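Long-range contacts in sialidase domain-containing protein (Dyadobacter fermentans, PDB 5HX0), which is of unknown function but has a sialidase-like six-bladed beta-propeller fold, so it may act on or bind a carbohydrate: residues D134-C139 / R174-G179; V277-T282 / A289-S294; E305-Q310 / T347-A352. All coordinates share one frame; numbering follows the deposited sequence.

Contact 1: D134-C139 / R174-G179; sequences DGTILC and RSTDGG
I137 and S175 form a hydrogen-bonded antiparallel pair near one end of the second and third main strands of a propeller blade. I137 N donates to S175 O at 2.9 Å. S175 N returns a bond to I137 O at 2.8 Å, and both bonds are nearly straight. Past this pair, toward T136 and T176, the chains leave the sheet, and a water takes over. The water donates to G135 O and to S175 O, each at 2.8 Å, and accepts from G178 N at 2.7 Å.

The sequence S175-T176-D177-G178-G179, continued by S181 and W182, fits an Asp box, the recurring turn of sialidase-type propellers. S175 OG is anti to the backbone N (chi1 176°), which turns it into the following loop. There it accepts from D177 N in an ST turn and also from G179 N, while S181 O is a further partner. I137 CD1 packs on this loop, 3.9 Å from G178 C.

On the other side of the sheet L138 and R174 lie side by side. L138 CD2 touches R174 CG at 3.4 Å. T136 CG2 sits over one face of the R174 guanidinium, toward its rim. R174 NE donates to K245 O. D134 OD1 takes both T136 N, at 2.9 Å, and T136 OG1. The first bond closes an Asx turn; the second holds the T136 hydroxyl, and so the rotation that leaves CG2 over the arginine.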
# COMPACT_ATOMS: atom_id res chain seq x y z
N ASP A 134 -20.39 -18.54 -9.08
CA ASP A 134 -21.30 -17.79 -8.23
C ASP A 134 -20.86 -16.35 -8.05
O ASP A 134 -21.49 -15.61 -7.29
CB ASP A 134 -21.48 -18.49 -6.87
CG ASP A 134 -20.24 -18.42 -5.98
OD1 ASP A 134 -19.31 -17.63 -6.26
OD2 ASP A 134 -20.20 -19.17 -4.98
N GLY A 135 -19.80 -15.93 -8.71
CA GLY A 135 -19.38 -14.54 -8.69
C GLY A 135 -18.30 -14.22 -7.69
O GLY A 135 -17.72 -13.12 -7.77
N THR A 136 -18.02 -15.12 -6.74
CA THR A 136 -16.87 -14.94 -5.85
C THR A 136 -15.59 -14.75 -6.65
O THR A 136 -15.38 -15.40 -7.68
CB THR A 136 -16.73 -16.17 -4.96
OG1 THR A 136 -17.94 -16.34 -4.20
CG2 THR A 136 -15.54 -16.04 -4.02
N ILE A 137 -14.72 -13.86 -6.18
CA ILE A 137 -13.41 -13.66 -6.83
C ILE A 137 -12.32 -13.95 -5.82
O ILE A 137 -12.34 -13.40 -4.71
CB ILE A 137 -13.26 -12.25 -7.41
CG1 ILE A 137 -14.36 -11.96 -8.44
CG2 ILE A 137 -11.85 -12.08 -8.05
CD1 ILE A 137 -14.49 -10.46 -8.78
N LEU A 138 -11.38 -14.81 -6.20
CA LEU A 138 -10.16 -15.05 -5.45
C LEU A 138 -9.01 -14.33 -6.14
O LEU A 138 -8.94 -14.32 -7.37
CB LEU A 138 -9.83 -16.54 -5.38
CG LEU A 138 -10.91 -17.49 -4.84
CD1 LEU A 138 -10.40 -18.92 -4.90
CD2 LEU A 138 -11.20 -17.12 -3.41
N CYS A 139 -8.10 -13.75 -5.35
CA CYS A 139 -6.91 -13.09 -5.90
C CYS A 139 -5.70 -13.64 -5.15
O CYS A 139 -5.41 -13.20 -4.03
CB CYS A 139 -7.01 -11.57 -5.80
SG CYS A 139 -5.57 -10.73 -6.50
N ARG A 174 -10.00 -12.38 -1.05
CA ARG A 174 -11.28 -12.90 -1.49
C ARG A 174 -12.31 -11.78 -1.51
O ARG A 174 -12.36 -10.96 -0.58
CB ARG A 174 -11.71 -14.00 -0.52
CG ARG A 174 -12.51 -15.09 -1.07
CD ARG A 174 -12.51 -16.28 -0.08
NE ARG A 174 -13.49 -17.26 -0.52
CZ ARG A 174 -14.77 -17.20 -0.20
NH1 ARG A 174 -15.21 -16.22 0.59
NH2 ARG A 174 -15.61 -18.12 -0.65
N SER A 175 -13.13 -11.73 -2.55
CA SER A 175 -14.21 -10.76 -2.63
C SER A 175 -15.51 -11.48 -2.94
O SER A 175 -15.57 -12.30 -3.87
CB SER A 175 -13.94 -9.69 -3.67
OG SER A 175 -15.06 -8.81 -3.78
N THR A 176 -16.55 -11.15 -2.18
CA THR A 176 -17.89 -11.63 -2.45
C THR A 176 -18.81 -10.51 -2.92
O THR A 176 -20.04 -10.70 -2.98
CB THR A 176 -18.47 -12.33 -1.22
OG1 THR A 176 -18.43 -11.43 -0.11
CG2 THR A 176 -17.66 -13.57 -0.86
N ASP A 177 -18.26 -9.34 -3.25
CA ASP A 177 -19.07 -8.23 -3.73
C ASP A 177 -18.57 -7.73 -5.07
O ASP A 177 -18.65 -6.53 -5.37
CB ASP A 177 -19.14 -7.09 -2.70
CG ASP A 177 -17.78 -6.53 -2.28
OD1 ASP A 177 -16.74 -6.78 -2.94
OD2 ASP A 177 -17.76 -5.80 -1.28
N GLY A 178 -18.05 -8.63 -5.91
CA GLY A 178 -17.63 -8.21 -7.23
C GLY A 178 -16.34 -7.42 -7.27
O GLY A 178 -16.11 -6.68 -8.23
N GLY A 179 -15.49 -7.54 -6.26
CA GLY A 179 -14.26 -6.76 -6.25
C GLY A 179 -14.39 -5.38 -5.67
O GLY A 179 -13.44 -4.59 -5.75
O HOH W 1 -17.30 -11.18 -5.81

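Contact 2: V277-T282 / A289-S294; sequences VAFLRT and ACIARS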
# COMPACT_ATOMS: atom_id res chain seq x y z
N VAL A 277 -5.45 -31.19 -16.08
CA VAL A 277 -4.22 -30.94 -16.83
C VAL A 277 -3.51 -29.73 -16.25
O VAL A 277 -4.16 -28.72 -15.94
CB VAL A 277 -4.56 -30.72 -18.32
CG1 VAL A 277 -3.39 -30.15 -19.04
CG2 VAL A 277 -4.98 -32.05 -18.96
N ALA A 278 -2.19 -29.82 -16.09
CA ALA A 278 -1.37 -28.70 -15.62
C ALA A 278 -0.34 -28.34 -16.68
O ALA A 278 0.37 -29.22 -17.18
CB ALA A 278 -0.68 -29.04 -14.29
N PHE A 279 -0.23 -27.05 -17.00
CA PHE A 279 0.71 -26.55 -18.00
C PHE A 279 1.85 -25.83 -17.29
O PHE A 279 1.61 -24.83 -16.60
CB PHE A 279 0.01 -25.60 -18.99
CG PHE A 279 -1.17 -26.22 -19.71
CD1 PHE A 279 -0.96 -27.08 -20.80
CD2 PHE A 279 -2.47 -25.93 -19.32
CE1 PHE A 279 -2.04 -27.64 -21.50
CE2 PHE A 279 -3.57 -26.50 -20.00
CZ PHE A 279 -3.34 -27.36 -21.10
N LEU A 280 3.08 -26.30 -17.49
CA LEU A 280 4.17 -26.07 -16.54
C LEU A 280 5.35 -25.33 -17.15
O LEU A 280 5.87 -25.72 -18.21
CB LEU A 280 4.65 -27.40 -15.97
CG LEU A 280 3.56 -28.39 -15.57
CD1 LEU A 280 4.17 -29.74 -15.27
CD2 LEU A 280 2.80 -27.87 -14.35
N ARG A 281 5.78 -24.26 -16.49
CA ARG A 281 7.06 -23.61 -16.76
C ARG A 281 8.19 -24.39 -16.09
O ARG A 281 8.05 -24.85 -14.95
CB ARG A 281 7.05 -22.17 -16.25
CG ARG A 281 8.42 -21.48 -16.27
CD ARG A 281 8.32 -20.05 -15.71
NE ARG A 281 9.64 -19.42 -15.68
CZ ARG A 281 9.85 -18.12 -15.45
NH1 ARG A 281 8.83 -17.31 -15.21
NH2 ARG A 281 11.08 -17.63 -15.47
N THR A 282 9.32 -24.54 -16.78
CA THR A 282 10.43 -25.31 -16.24
C THR A 282 11.67 -24.42 -16.06
O THR A 282 11.78 -23.34 -16.63
CB THR A 282 10.82 -26.48 -17.16
OG1 THR A 282 11.10 -25.99 -18.48
CG2 THR A 282 9.72 -27.55 -17.22
N ALA A 289 8.21 -26.06 -22.44
CA ALA A 289 6.93 -26.02 -21.76
C ALA A 289 6.42 -27.44 -21.58
O ALA A 289 6.42 -28.23 -22.53
CB ALA A 289 5.94 -25.18 -22.57
N CYS A 290 5.99 -27.79 -20.37
CA CYS A 290 5.63 -29.18 -20.09
C CYS A 290 4.17 -29.29 -19.65
O CYS A 290 3.49 -28.31 -19.36
CB CYS A 290 6.55 -29.78 -19.02
SG CYS A 290 8.25 -29.99 -19.64
N ILE A 291 3.70 -30.54 -19.60
CA ILE A 291 2.31 -30.82 -19.23
C ILE A 291 2.30 -32.04 -18.33
O ILE A 291 3.12 -32.96 -18.49
CB ILE A 291 1.43 -31.02 -20.49
CG1 ILE A 291 -0.05 -31.12 -20.13
CG2 ILE A 291 1.91 -32.26 -21.29
CD1 ILE A 291 -0.99 -31.14 -21.35
N ALA A 292 1.40 -32.05 -17.35
CA ALA A 292 1.15 -33.23 -16.55
C ALA A 292 -0.36 -33.42 -16.44
O ALA A 292 -1.11 -32.44 -16.38
CB ALA A 292 1.80 -33.12 -15.15
N ARG A 293 -0.80 -34.68 -16.41
CA ARG A 293 -2.22 -35.01 -16.48
C ARG A 293 -2.63 -35.97 -15.36
O ARG A 293 -1.86 -36.85 -14.97
CB ARG A 293 -2.56 -35.62 -17.87
CG ARG A 293 -4.03 -35.99 -18.04
CD ARG A 293 -4.28 -36.56 -19.45
NE ARG A 293 -3.91 -35.60 -20.49
CZ ARG A 293 -4.77 -34.84 -21.17
NH1 ARG A 293 -6.07 -34.94 -20.93
NH2 ARG A 293 -4.34 -34.00 -22.10
N SER A 294 -3.85 -35.78 -14.85
CA SER A 294 -4.49 -36.71 -13.92
C SER A 294 -5.80 -37.19 -14.52
O SER A 294 -6.63 -36.38 -14.96
CB SER A 294 -4.76 -36.05 -12.57
OG SER A 294 -5.56 -36.90 -11.75
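A292 O accepts the N-H of A278 at 2.8 Å, in a nearly straight bond of 169°, and the CA-H of V277 also points at this oxygen. A292 N donates back to A278 O at 3.0 Å. L280 and C290 form a second hydrogen-bonded pair, with a bond each way. There L280 N reaches C290 O at 2.8 Å, but from 33° out of the carbonyl plane.

These are the second and third strands of a four-stranded antiparallel propeller blade, joined as a beta hairpin. S294, at the end of the third strand, starts the sequence SVDGGKTF, which resembles an Asp box. Its OG accepts from G298 N in that turn.

V277, F279, I291 and R293 share one face of the sheet. I291 CG1 points away from the backbone N (chi1 -172°), and CD1 beyond it meets two side chains of the neighbouring strand. I291 CD1 is 3.5 Å from V277 CG1, a tight fit, and 3.7 Å from F279 CE1. V277 CG2 covers the centre of the R293 guanidinium on one face, 3.6 Å from R293 CZ. The nitrogens of that group have other partners: R293 NH1 forms a salt bridge with D275, and R293 NH2 bonds to E345 O.

A278, L280, C290 and A292 line the other face. L280 CD1 packs 4.1 Å from A292 CB. Nearer the hairpin turn, T282 CG2 rests against C290 SG.

Contact 3: E305-Q310 / T347-A352; sequences EKMGFQ and TDFATA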
# COMPACT_ATOMS: atom_id res chain seq x y z
N GLU A 305 5.36 -34.55 -19.31
CA GLU A 305 5.85 -34.66 -20.69
C GLU A 305 6.26 -33.29 -21.21
O GLU A 305 5.63 -32.28 -20.89
CB GLU A 305 4.80 -35.18 -21.67
CG GLU A 305 4.15 -36.50 -21.37
CD GLU A 305 3.03 -36.81 -22.37
OE1 GLU A 305 3.15 -36.40 -23.55
OE2 GLU A 305 2.02 -37.43 -21.98
N LYS A 306 7.26 -33.28 -22.10
CA LYS A 306 7.50 -32.07 -22.90
C LYS A 306 6.38 -31.90 -23.92
O LYS A 306 6.00 -32.85 -24.61
CB LYS A 306 8.85 -32.16 -23.62
CG LYS A 306 10.05 -32.34 -22.72
CD LYS A 306 11.30 -32.48 -23.56
CE LYS A 306 12.17 -33.59 -23.00
NZ LYS A 306 13.37 -33.78 -23.83
N MSE A 307 5.88 -30.68 -24.04
CA MSE A 307 4.87 -30.42 -25.07
C MSE A 307 5.47 -30.24 -26.45
O MSE A 307 4.76 -30.36 -27.46
CB MSE A 307 4.03 -29.20 -24.68
CG MSE A 307 3.04 -29.56 -23.60
SE MSE A 307 1.60 -28.26 -23.44
CE MSE A 307 2.68 -26.94 -22.55
N GLY A 308 6.77 -29.99 -26.51
CA GLY A 308 7.47 -29.85 -27.78
C GLY A 308 7.74 -28.43 -28.23
O GLY A 308 8.05 -28.23 -29.41
N PHE A 309 7.64 -27.44 -27.35
CA PHE A 309 7.94 -26.07 -27.73
C PHE A 309 8.46 -25.31 -26.51
O PHE A 309 8.32 -25.76 -25.37
CB PHE A 309 6.71 -25.36 -28.32
CG PHE A 309 5.55 -25.21 -27.35
CD1 PHE A 309 4.56 -26.19 -27.26
CD2 PHE A 309 5.42 -24.07 -26.56
CE1 PHE A 309 3.48 -26.04 -26.38
CE2 PHE A 309 4.34 -23.90 -25.68
CZ PHE A 309 3.37 -24.89 -25.59
N GLN A 310 9.08 -24.15 -26.78
CA GLN A 310 9.55 -23.24 -25.75
C GLN A 310 8.51 -22.16 -25.48
O GLN A 310 7.89 -21.61 -26.40
CB GLN A 310 10.85 -22.54 -26.17
CG GLN A 310 12.05 -23.43 -26.36
CD GLN A 310 13.29 -22.63 -26.77
OE1 GLN A 310 13.29 -21.97 -27.81
NE2 GLN A 310 14.32 -22.66 -25.94
N THR A 347 -4.88 -32.83 -25.79
CA THR A 347 -3.95 -33.90 -26.14
C THR A 347 -3.08 -33.57 -27.35
O THR A 347 -2.04 -34.23 -27.55
CB THR A 347 -4.71 -35.20 -26.43
OG1 THR A 347 -5.63 -35.00 -27.52
CG2 THR A 347 -5.49 -35.66 -25.22
N ASP A 348 -3.46 -32.59 -28.16
CA ASP A 348 -2.83 -32.36 -29.45
C ASP A 348 -1.87 -31.18 -29.44
O ASP A 348 -1.71 -30.50 -30.47
CB ASP A 348 -3.90 -32.19 -30.53
CG ASP A 348 -4.74 -30.94 -30.33
OD1 ASP A 348 -4.71 -30.34 -29.24
OD2 ASP A 348 -5.44 -30.57 -31.29
N PHE A 349 -1.20 -30.94 -28.32
CA PHE A 349 -0.33 -29.76 -28.21
C PHE A 349 0.84 -29.84 -29.18
O PHE A 349 1.39 -28.81 -29.57
CB PHE A 349 0.17 -29.62 -26.77
CG PHE A 349 0.48 -30.94 -26.13
CD1 PHE A 349 1.69 -31.58 -26.38
CD2 PHE A 349 -0.44 -31.56 -25.30
CE1 PHE A 349 1.97 -32.82 -25.79
CE2 PHE A 349 -0.16 -32.81 -24.72
CZ PHE A 349 1.05 -33.43 -24.96
N ALA A 350 1.24 -31.05 -29.58
CA ALA A 350 2.36 -31.18 -30.50
C ALA A 350 1.99 -30.84 -31.93
O ALA A 350 2.87 -30.48 -32.72
CB ALA A 350 2.92 -32.60 -30.45
N THR A 351 0.72 -30.95 -32.31
CA THR A 351 0.32 -30.68 -33.68
C THR A 351 -0.45 -29.38 -33.85
O THR A 351 -0.66 -28.95 -34.99
CB THR A 351 -0.52 -31.86 -34.24
OG1 THR A 351 -1.65 -32.12 -33.40
CG2 THR A 351 0.34 -33.11 -34.34
N ALA A 352 -0.84 -28.72 -32.77
CA ALA A 352 -1.62 -27.50 -32.89
C ALA A 352 -0.71 -26.37 -33.37
O ALA A 352 0.36 -26.16 -32.79
CB ALA A 352 -2.29 -27.13 -31.56
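The F349 ring has M307 CG on one face, T347 O on the opposite face and the carboxylate atom E305 OE1 at its edge. M307 is a selenomethionine in the crystal. The contact crosses between adjacent blades of the propeller. M307 belongs to strand 305-307, an outermost strand of one blade. F349 comes from the loop between strands 336-342 and 354-358 of the next.

The two side chains cross at about a right angle. M307 CG makes a CH-pi contact, 4.0 Å from the F349 ring centroid and 23° off the ring normal. M307 SE is 4.5 Å from the F349 ring centroid and approaches obliquely, so the pair is a Met-aromatic contact. F349 CG lies between the backbone N and the carbonyl carbon (chi1 38°), which carries the ring out of its loop toward strand 305-307. The side of the ring near CD1 also meets the M307 backbone, with F349 CD1 3.5 Å from M307 O.

E305 reaches the far end of the ring through an extended chain. E305 OE1 is in the ring plane, 3.9 Å from F349 CZ, and the carboxylate is turned 66° to the ring. An anion at the edge would meet the slightly positive hydrogens of the ring.

No hydrogen bond crosses the contact. The loop is tied to its own blade, where F349 O accepts from R340 NH1 and T347 N donates to N343 OD1. Its turn is closed by T351 N, which donates to D348 O at 3.1 Å. A350, itself exposed, has its CB 4.2 Å from M307 O.

The contacts follow one another along the chain, and each closes before the next opens. Contact 1 lies in the blade that runs from strand 123-131 to strand 183-186. It is remote from the others: its centre is about 27 Å from that of contact 2 and about 34 Å from that of contact 3, which lies across the chain's centre. Contacts 2 and 3 are neighbours, with centres about 10 Å apart. They share a sheet, in which strand 288-294 borders strand 305-307, with I291 O and E305 N 2.9 Å apart. Contacts 1 and 2 thus hold strands within separate blades, whereas contact 3 links one blade to the next.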